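Local coordinates for uncharacterized protein (Bacteroides fragilis, PDB 4FR9), which is of unknown function but probably belongs to the beta-lactamase-inhibitor-like (BLIP-like) proteins of the PepSY clan, at residues 52-55 with 59-62; 79-84 with 119-124; 95-100 with 104-109. All blocks are in the same frame, centred on the assembly; numbering follows the deposited sequence. Where two conformers were deposited one is given.

Contact 1: residues 52-55 with 59-62; sequences VWFD and NWLM
W53 and M62 face each other as an antiparallel hydrogen-bonded pair, and F54 and W60 as a non-hydrogen-bonded one; the register slips by one residue between them, a beta bulge, with the strand axes at 132° and 4.7 Å apart at their closest. W53 N donates to M62 O (2.8 Å) and L61 N to W53 O. At the turn the bonding changes character: D55 N donates to N59 O, while the carboxylate answers through D55 OD1, which receives N59 N at 3.0 Å from above the carboxylate plane. A water links D55 OD2 to N59 ND2, so both side chains help to close the hairpin.

On one face of the sheet, the W53 indole and the selenomethionine M62 lie side by side. The M62 chain bends at its last torsion and sets the methyl CE over the five-membered ring, 3.7 Å from its centroid, a CH-pi contact; SE stands farther off above the same ring in a Met-aromatic arrangement. The other face carries an edge-to-face pair: the edge of W60 turns toward the face of F54, with planes at 63°. With CG anti to the backbone N (chi1 173°), the W60 indole points away from the turn, toward V52, and V52 CG1 meets its CD1 at the ring edge, 3.7 Å away. W60 NE1 is hydrogen-bonded to T63 OG1.

Strand 39-41 flanks the hairpin through backbone bonds of V52 with A41 and F54 with Y39. The W53 ring also meets Y38 edge-to-face and W141 near the C terminus, while M62 touches Y99, just after the end of strand 90-98.

Contact 2: residues 79-84 with 119-124; sequences TAFMES and LYFSEG
The F121 ring rises from strand 118-121 and lodges against the helix at A80 and F81, filling the shallow hollow that the small A80 side chain leaves. A80 CB touches F121 CE1 at 3.9 Å, and F121 CZ pushes on to the helix backbone, 4.0 Å from F81 CA. Placing CG anti to its own carbonyl carbon (chi1 -67°) directs the F121 ring toward the helix. The second bump comes from the helix: the F81 ring presents its edge to the strand, and F121 CZ and L119 CD1 both sit at that edge, near the ring plane, the L119 methyl CD1 3.9 Å from F81 CE1. The F81 and L119 side chains cross at about a right angle. Two residues apart on the strand, L119 and F121 thus give the helix two neighbouring supports. At the helix end, F81 O accepts both S84 N and S84 OG, the latter at 2.8 Å.

The joining surfaces are wholly apolar, carbon against carbon at van der Waals distance. At this point the helix meets the sheet through apolar packing alone, while the carbonyl F81 O finds its two donors within the helix's own final turn.

Contact 3: residues 95-100 with 104-109; sequences VILEYP and STEFVV
Strands 90-98 and 105-112 form a beta hairpin in the middle of the antiparallel sheet, and this contact is the half nearest its turn. V95 and V108 exchange two backbone bonds, as do L97 and E106 (L97 N to E106 O and E106 N to L97 O, both 2.8 Å); Y99 N to S104 O (2.9 Å) adds the last rung. I96 with F107 and E98 with T105 are the non-hydrogen-bonded pairs between.

The face of L97 and E106 holds a buried polar link. In one of the two conformers of E106, Y99 OH donates to E106 OE1 at 2.7 Å, approaching from above the carboxylate plane, and ring and carboxylate are turned 71° apart. Extended beyond CG, the glutamate runs across at about a right angle to the tyrosine. Its other oxygen, OE2, forms a salt bridge with R143, which also makes a cation-pi contact with the Y99 ring; the nearby positive charge probably helps E106 to stay ionised in its buried setting. Alongside, L97 CD1 packs on V108 CG2 at 3.7 Å, and V95 CG2 on V108 CB.

On the opposite face, I96, likewise in one of two conformers, points the same way as F107, I96 CG1 lying 3.7 Å from F107 CE1 while its CG2 sits over one face of the ring. I96 CG2 also meets T105 CG2 at 3.7 Å. Farther toward the turn two waters span E98 OE2 and T105 OG1, a solvated end to an otherwise apolar row.

Strand 60-67 borders the hairpin through I96 with T65 and E98 with T63, and strand 118-121 through F107 with F121 and V109 with L119. Helix 75-83 covers the F107 face, where V77 touches that ring; Y120 packs against L97, E106 and V108, on the face opposite F107.

How the contacts relate
From the N terminus, contact 1 closes first, a short hairpin that ends before helix 75-83 begins. The chain then enters contact 2 at 79-84, and before that closes at 119-124 it makes the whole of contact 3, whose hairpin lies within the longer loop. Contacts 1 and 3 touch: the W60 indole packs against Y99 and P100, and strands 60-67 and 90-98 are sheet neighbours. Contact 3 adjoins contact 2 because strands 105-112 and 118-121 are neighbours in the sheet. Contacts 1 and 2 stand on opposite sides of the chain's centre, about 26 Å between centres, joined through one continuous sheet.

Contact 1: residues 52-55 with 59-62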
loop_
_atom_site.group_PDB
_atom_site.type_symbol
_atom_site.label_atom_id
_atom_site.label_comp_id
_atom_site.label_asym_id
_atom_site.label_seq_id
_atom_site.Cartn_x
_atom_site.Cartn_y
_atom_site.Cartn_z
ATOM N N VAL A 52 6.445 -0.247 4.586
ATOM C CA VAL A 52 5.974 -0.934 5.775
ATOM C C VAL A 52 5.875 0.055 6.927
ATOM O O VAL A 52 6.878 0.689 7.289
ATOM C CB VAL A 52 6.889 -2.126 6.133
ATOM C CG1 VAL A 52 6.232 -2.962 7.241
ATOM C CG2 VAL A 52 7.202 -2.973 4.908
ATOM N N TRP A 53 4.683 0.207 7.485
ATOM C CA TRP A 53 4.375 1.265 8.441
ATOM C C TRP A 53 4.265 0.724 9.867
ATOM O O TRP A 53 3.574 -0.261 10.109
ATOM C CB TRP A 53 3.038 1.906 8.091
ATOM C CG TRP A 53 2.983 2.626 6.780
ATOM C CD1 TRP A 53 3.003 2.104 5.528
ATOM C CD2 TRP A 53 2.824 4.043 6.616
ATOM N NE1 TRP A 53 2.946 3.113 4.591
ATOM C CE2 TRP A 53 2.788 4.306 5.238
ATOM C CE3 TRP A 53 2.714 5.114 7.513
ATOM C CZ2 TRP A 53 2.653 5.591 4.737
ATOM C CZ3 TRP A 53 2.569 6.368 7.026
ATOM C CH2 TRP A 53 2.526 6.597 5.649
ATOM N N PHE A 54 4.892 1.440 10.802
ATOM C CA PHE A 54 4.889 1.137 12.228
ATOM C C PHE A 54 4.531 2.355 13.022
ATOM O O PHE A 54 4.874 3.474 12.650
ATOM C CB PHE A 54 6.259 0.629 12.724
ATOM C CG PHE A 54 6.685 -0.624 12.048
ATOM C CD1 PHE A 54 7.326 -0.586 10.841
ATOM C CD2 PHE A 54 6.394 -1.858 12.615
ATOM C CE1 PHE A 54 7.669 -1.741 10.206
ATOM C CE2 PHE A 54 6.749 -3.036 11.951
ATOM C CZ PHE A 54 7.372 -2.972 10.751
ATOM N N ASP A 55 3.880 2.125 14.158
ATOM C CA ASP A 55 3.704 3.183 15.132
ATOM C C ASP A 55 4.859 3.241 16.123
ATOM O O ASP A 55 5.815 2.445 16.031
ATOM C CB ASP A 55 2.330 3.073 15.818
ATOM C CG ASP A 55 2.173 1.893 16.736
ATOM O OD1 ASP A 55 3.155 1.272 17.142
ATOM O OD2 ASP A 55 0.985 1.597 17.053
ATOM N N ASN A 59 4.479 -1.360 16.512
ATOM C CA ASN A 59 3.409 -2.202 16.032
ATOM C C ASN A 59 3.130 -1.921 14.567
ATOM O O ASN A 59 3.053 -0.780 14.150
ATOM C CB ASN A 59 2.172 -2.027 16.893
ATOM C CG ASN A 59 2.392 -2.620 18.320
ATOM O OD1 ASN A 59 3.193 -3.543 18.464
ATOM N ND2 ASN A 59 1.730 -2.080 19.310
ATOM N N TRP A 60 3.007 -2.995 13.820
ATOM C CA TRP A 60 2.787 -2.945 12.385
ATOM C C TRP A 60 1.368 -2.486 12.088
ATOM O O TRP A 60 0.398 -3.041 12.636
ATOM C CB TRP A 60 3.016 -4.322 11.759
ATOM C CG TRP A 60 2.648 -4.368 10.325
ATOM C CD1 TRP A 60 3.269 -3.737 9.291
ATOM C CD2 TRP A 60 1.548 -5.070 9.749
ATOM N NE1 TRP A 60 2.633 -4.000 8.088
ATOM C CE2 TRP A 60 1.565 -4.818 8.359
ATOM C CE3 TRP A 60 0.537 -5.894 10.266
ATOM C CZ2 TRP A 60 0.622 -5.370 7.489
ATOM C CZ3 TRP A 60 -0.370 -6.439 9.387
ATOM C CH2 TRP A 60 -0.347 -6.150 8.040
ATOM N N LEU A 61 1.234 -1.486 11.198
ATOM C CA LEU A 61 -0.059 -0.963 10.860
ATOM C C LEU A 61 -0.461 -1.139 9.400
ATOM O O LEU A 61 -1.656 -1.104 9.112
ATOM C CB LEU A 61 -0.143 0.523 11.205
ATOM C CG LEU A 61 0.045 0.842 12.697
ATOM C CD1 LEU A 61 -0.073 2.364 12.876
ATOM C CD2 LEU A 61 -0.917 0.110 13.597
HETATM N N MSE A 62 0.482 -1.249 8.487
HETATM C CA MSE A 62 0.141 -1.365 7.065
HETATM C C MSE A 62 1.368 -1.712 6.262
HETATM O O MSE A 62 2.446 -1.246 6.556
HETATM C CB MSE A 62 -0.436 -0.043 6.549
HETATM C CG MSE A 62 -1.103 -0.196 5.150
HETATM SE SE MSE A 62 -1.907 1.475 4.568
HETATM C CE MSE A 62 -0.323 2.400 4.137
HETATM O O HOH W 1 0.241 0.437 19.308
#

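Contact 2: residues 79-84 with 119-124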
loop_
_atom_site.group_PDB
_atom_site.type_symbol
_atom_site.label_atom_id
_atom_site.label_comp_id
_atom_site.label_asym_id
_atom_site.label_seq_id
_atom_site.Cartn_x
_atom_site.Cartn_y
_atom_site.Cartn_z
ATOM N N THR A 79 -10.805 -9.901 -12.798
ATOM C CA THR A 79 -12.128 -10.063 -13.388
ATOM C C THR A 79 -13.038 -8.905 -12.975
ATOM O O THR A 79 -13.687 -8.307 -13.827
ATOM C CB THR A 79 -12.752 -11.420 -12.996
ATOM O OG1 THR A 79 -11.970 -12.483 -13.532
ATOM C CG2 THR A 79 -14.198 -11.540 -13.466
ATOM N N ALA A 80 -13.055 -8.587 -11.688
ATOM C CA ALA A 80 -13.915 -7.501 -11.213
ATOM C C ALA A 80 -13.553 -6.180 -11.880
ATOM O O ALA A 80 -14.413 -5.389 -12.260
ATOM C CB ALA A 80 -13.819 -7.382 -9.700
ATOM N N PHE A 81 -12.263 -5.894 -12.018
ATOM C CA PHE A 81 -11.856 -4.643 -12.662
ATOM C C PHE A 81 -12.335 -4.630 -14.105
ATOM O O PHE A 81 -12.886 -3.636 -14.585
ATOM C CB PHE A 81 -10.341 -4.450 -12.596
ATOM C CG PHE A 81 -9.893 -3.249 -13.375
ATOM C CD1 PHE A 81 -10.247 -1.969 -12.955
ATOM C CD2 PHE A 81 -9.269 -3.373 -14.590
ATOM C CE1 PHE A 81 -9.956 -0.876 -13.701
ATOM C CE2 PHE A 81 -8.944 -2.284 -15.321
ATOM C CZ PHE A 81 -9.303 -1.035 -14.910
HETATM N N MSE A 82 -12.113 -5.731 -14.822
HETATM C CA MSE A 82 -12.471 -5.766 -16.232
HETATM C C MSE A 82 -13.976 -5.767 -16.491
HETATM O O MSE A 82 -14.406 -5.413 -17.589
HETATM C CB MSE A 82 -11.795 -6.946 -16.897
HETATM C CG MSE A 82 -10.317 -6.793 -16.975
HETATM SE SE MSE A 82 -9.496 -8.135 -18.093
HETATM C CE MSE A 82 -10.057 -7.467 -19.804
ATOM N N GLU A 83 -14.768 -6.141 -15.484
ATOM C CA GLU A 83 -16.241 -6.057 -15.540
ATOM C C GLU A 83 -16.759 -4.665 -15.155
ATOM O O GLU A 83 -17.948 -4.377 -15.353
ATOM C CB GLU A 83 -16.856 -7.095 -14.586
ATOM C CG GLU A 83 -16.717 -8.535 -15.005
ATOM C CD GLU A 83 -17.224 -9.509 -13.930
ATOM O OE1 GLU A 83 -17.406 -9.083 -12.785
ATOM O OE2 GLU A 83 -17.333 -10.739 -14.179
ATOM N N SER A 84 -15.931 -3.850 -14.520
ATOM C CA SER A 84 -16.366 -2.596 -13.901
ATOM C C SER A 84 -16.602 -1.506 -14.922
ATOM O O SER A 84 -16.176 -1.586 -16.074
ATOM C CB SER A 84 -15.341 -2.101 -12.889
ATOM O OG SER A 84 -14.236 -1.462 -13.507
ATOM N N LEU A 119 -9.572 2.743 -7.043
ATOM C CA LEU A 119 -10.557 1.685 -6.886
ATOM C C LEU A 119 -9.977 0.669 -5.932
ATOM O O LEU A 119 -8.942 0.083 -6.188
ATOM C CB LEU A 119 -10.824 1.021 -8.232
ATOM C CG LEU A 119 -11.256 1.912 -9.377
ATOM C CD1 LEU A 119 -11.324 1.111 -10.671
ATOM C CD2 LEU A 119 -12.586 2.578 -9.051
ATOM N N TYR A 120 -10.671 0.461 -4.808
ATOM C CA TYR A 120 -10.245 -0.467 -3.766
ATOM C C TYR A 120 -11.087 -1.723 -3.875
ATOM O O TYR A 120 -12.308 -1.664 -3.709
ATOM C CB TYR A 120 -10.429 0.096 -2.361
ATOM C CG TYR A 120 -9.551 1.263 -1.973
ATOM C CD1 TYR A 120 -9.652 2.475 -2.598
ATOM C CD2 TYR A 120 -8.630 1.127 -0.937
ATOM C CE1 TYR A 120 -8.847 3.569 -2.208
ATOM C CE2 TYR A 120 -7.824 2.194 -0.542
ATOM C CZ TYR A 120 -7.917 3.382 -1.196
ATOM O OH TYR A 120 -7.114 4.448 -0.798
ATOM N N PHE A 121 -10.439 -2.856 -4.122
ATOM C CA PHE A 121 -11.106 -4.154 -4.239
ATOM C C PHE A 121 -10.712 -5.081 -3.103
ATOM O O PHE A 121 -9.556 -5.152 -2.711
ATOM C CB PHE A 121 -10.729 -4.834 -5.550
ATOM C CG PHE A 121 -11.228 -4.149 -6.777
ATOM C CD1 PHE A 121 -12.486 -4.418 -7.273
ATOM C CD2 PHE A 121 -10.411 -3.273 -7.463
ATOM C CE1 PHE A 121 -12.946 -3.800 -8.417
ATOM C CE2 PHE A 121 -10.861 -2.670 -8.628
ATOM C CZ PHE A 121 -12.119 -2.920 -9.105
ATOM N N SER A 122 -11.690 -5.858 -2.642
ATOM C CA SER A 122 -11.424 -6.956 -1.754
ATOM C C SER A 122 -10.752 -8.087 -2.525
ATOM O O SER A 122 -10.798 -8.151 -3.763
ATOM C CB SER A 122 -12.716 -7.472 -1.133
ATOM O OG SER A 122 -13.504 -8.067 -2.144
ATOM N N GLU A 123 -10.191 -9.049 -1.794
ATOM C CA GLU A 123 -9.566 -10.260 -2.368
ATOM C C GLU A 123 -10.517 -11.024 -3.250
ATOM O O GLU A 123 -10.122 -11.636 -4.236
ATOM C CB GLU A 123 -9.138 -11.210 -1.243
ATOM C CG GLU A 123 -7.957 -10.742 -0.465
ATOM C CD GLU A 123 -7.355 -11.890 0.326
ATOM O OE1 GLU A 123 -8.146 -12.748 0.786
ATOM O OE2 GLU A 123 -6.109 -11.949 0.435
ATOM N N GLY A 124 -11.801 -11.019 -2.868
ATOM C CA GLY A 124 -12.801 -11.706 -3.634
ATOM C C GLY A 124 -13.375 -10.949 -4.808
ATOM O O GLY A 124 -14.303 -11.428 -5.449
#

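Contact 3: residues 95-100 with 104-109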
loop_
_atom_site.group_PDB
_atom_site.type_symbol
_atom_site.label_atom_id
_atom_site.label_comp_id
_atom_site.label_asym_id
_atom_site.label_seq_id
_atom_site.Cartn_x
_atom_site.Cartn_y
_atom_site.Cartn_z
ATOM N N VAL A 95 -1.529 -1.365 -6.650
ATOM C CA VAL A 95 -0.846 -1.698 -5.399
ATOM C C VAL A 95 -1.707 -2.628 -4.570
ATOM O O VAL A 95 -2.918 -2.732 -4.786
ATOM C CB VAL A 95 -0.422 -0.447 -4.570
ATOM C CG1 VAL A 95 0.418 0.531 -5.417
ATOM C CG2 VAL A 95 -1.626 0.259 -3.992
ATOM N N ILE A 96 -1.085 -3.244 -3.576
ATOM C CA ILE A 96 -1.753 -3.986 -2.524
ATOM C C ILE A 96 -1.564 -3.253 -1.203
ATOM O O ILE A 96 -0.445 -2.807 -0.913
ATOM C CB ILE A 96 -1.180 -5.380 -2.262
ATOM C CG1 ILE A 96 -0.840 -6.073 -3.573
ATOM C CG2 ILE A 96 -2.222 -6.229 -1.462
ATOM C CD1 ILE A 96 -0.270 -7.475 -3.386
ATOM N N LEU A 97 -2.632 -3.099 -0.415
ATOM C CA LEU A 97 -2.580 -2.608 0.946
ATOM C C LEU A 97 -2.985 -3.722 1.867
ATOM O O LEU A 97 -4.022 -4.342 1.682
ATOM C CB LEU A 97 -3.483 -1.397 1.122
ATOM C CG LEU A 97 -3.181 -0.196 0.221
ATOM C CD1 LEU A 97 -4.244 0.897 0.353
ATOM C CD2 LEU A 97 -1.785 0.353 0.445
ATOM N N GLU A 98 -2.138 -4.010 2.862
ATOM C CA GLU A 98 -2.406 -5.013 3.848
ATOM C C GLU A 98 -2.387 -4.403 5.233
ATOM O O GLU A 98 -1.589 -3.510 5.505
ATOM C CB GLU A 98 -1.378 -6.132 3.758
ATOM C CG GLU A 98 -1.476 -6.954 2.492
ATOM C CD GLU A 98 -0.370 -7.948 2.379
ATOM O OE1 GLU A 98 0.746 -7.536 2.030
ATOM O OE2 GLU A 98 -0.640 -9.143 2.666
ATOM N N TYR A 99 -3.278 -4.884 6.098
ATOM C CA TYR A 99 -3.530 -4.313 7.406
ATOM C C TYR A 99 -3.684 -5.404 8.448
ATOM O O TYR A 99 -4.028 -6.549 8.130
ATOM C CB TYR A 99 -4.843 -3.571 7.377
ATOM C CG TYR A 99 -4.980 -2.519 6.314
ATOM C CD1 TYR A 99 -5.492 -2.829 5.061
ATOM C CD2 TYR A 99 -4.632 -1.202 6.552
ATOM C CE1 TYR A 99 -5.655 -1.861 4.111
ATOM C CE2 TYR A 99 -4.797 -0.234 5.592
ATOM C CZ TYR A 99 -5.348 -0.550 4.377
ATOM O OH TYR A 99 -5.582 0.421 3.437
ATOM N N PRO A 100 -3.530 -5.032 9.724
ATOM C CA PRO A 100 -3.738 -5.982 10.808
ATOM C C PRO A 100 -5.203 -6.236 11.200
ATOM O O PRO A 100 -5.456 -7.053 12.092
ATOM C CB PRO A 100 -2.975 -5.349 12.001
ATOM C CG PRO A 100 -3.009 -3.896 11.717
ATOM C CD PRO A 100 -2.896 -3.783 10.205
ATOM N N SER A 104 -8.405 -7.283 5.550
ATOM C CA SER A 104 -6.985 -7.255 5.728
ATOM C C SER A 104 -6.133 -7.078 4.497
ATOM O O SER A 104 -4.954 -6.794 4.615
ATOM C CB SER A 104 -6.518 -8.429 6.523
ATOM O OG SER A 104 -6.980 -9.604 5.965
ATOM N N THR A 105 -6.751 -7.221 3.342
ATOM C CA THR A 105 -6.109 -6.962 2.078
ATOM C C THR A 105 -7.049 -6.112 1.225
ATOM O O THR A 105 -8.234 -6.444 1.094
ATOM C CB THR A 105 -5.785 -8.259 1.357
ATOM O OG1 THR A 105 -4.979 -9.083 2.181
ATOM C CG2 THR A 105 -5.031 -8.035 0.060
ATOM N N GLU A 106 -6.519 -5.065 0.611
ATOM C CA GLU A 106 -7.212 -4.230 -0.404
ATOM C C GLU A 106 -6.289 -4.177 -1.613
ATOM O O GLU A 106 -5.104 -3.896 -1.455
ATOM C CB GLU A 106 -7.405 -2.763 0.044
ATOM C CG GLU A 106 -8.421 -2.544 1.190
ATOM C CD GLU A 106 -8.302 -1.216 1.899
ATOM O OE1 GLU A 106 -7.348 -0.465 1.655
ATOM O OE2 GLU A 106 -9.196 -0.968 2.743
ATOM N N PHE A 107 -6.808 -4.387 -2.802
ATOM C CA PHE A 107 -6.071 -4.146 -4.051
ATOM C C PHE A 107 -6.557 -2.820 -4.609
ATOM O O PHE A 107 -7.763 -2.633 -4.787
ATOM C CB PHE A 107 -6.345 -5.263 -5.037
ATOM C CG PHE A 107 -5.778 -6.556 -4.610
ATOM C CD1 PHE A 107 -4.448 -6.879 -4.933
ATOM C CD2 PHE A 107 -6.495 -7.443 -3.861
ATOM C CE1 PHE A 107 -3.889 -8.049 -4.501
ATOM C CE2 PHE A 107 -5.918 -8.644 -3.421
ATOM C CZ PHE A 107 -4.622 -8.934 -3.759
ATOM N N VAL A 108 -5.633 -1.909 -4.908
ATOM C CA VAL A 108 -5.979 -0.570 -5.322
ATOM C C VAL A 108 -5.507 -0.359 -6.744
ATOM O O VAL A 108 -4.307 -0.421 -7.020
ATOM C CB VAL A 108 -5.420 0.510 -4.395
ATOM C CG1 VAL A 108 -5.965 1.850 -4.806
ATOM C CG2 VAL A 108 -5.754 0.218 -2.927
ATOM N N VAL A 109 -6.458 -0.107 -7.621
ATOM C CA VAL A 109 -6.183 0.198 -9.018
ATOM C C VAL A 109 -6.477 1.684 -9.225
ATOM O O VAL A 109 -7.608 2.117 -8.996
ATOM C CB VAL A 109 -7.034 -0.658 -9.983
ATOM C CG1 VAL A 109 -6.675 -0.347 -11.459
ATOM C CG2 VAL A 109 -6.852 -2.115 -9.700
HETATM O O HOH W 2 -3.071 -9.554 4.190
HETATM O O HOH W 3 -2.819 -10.707 0.898
#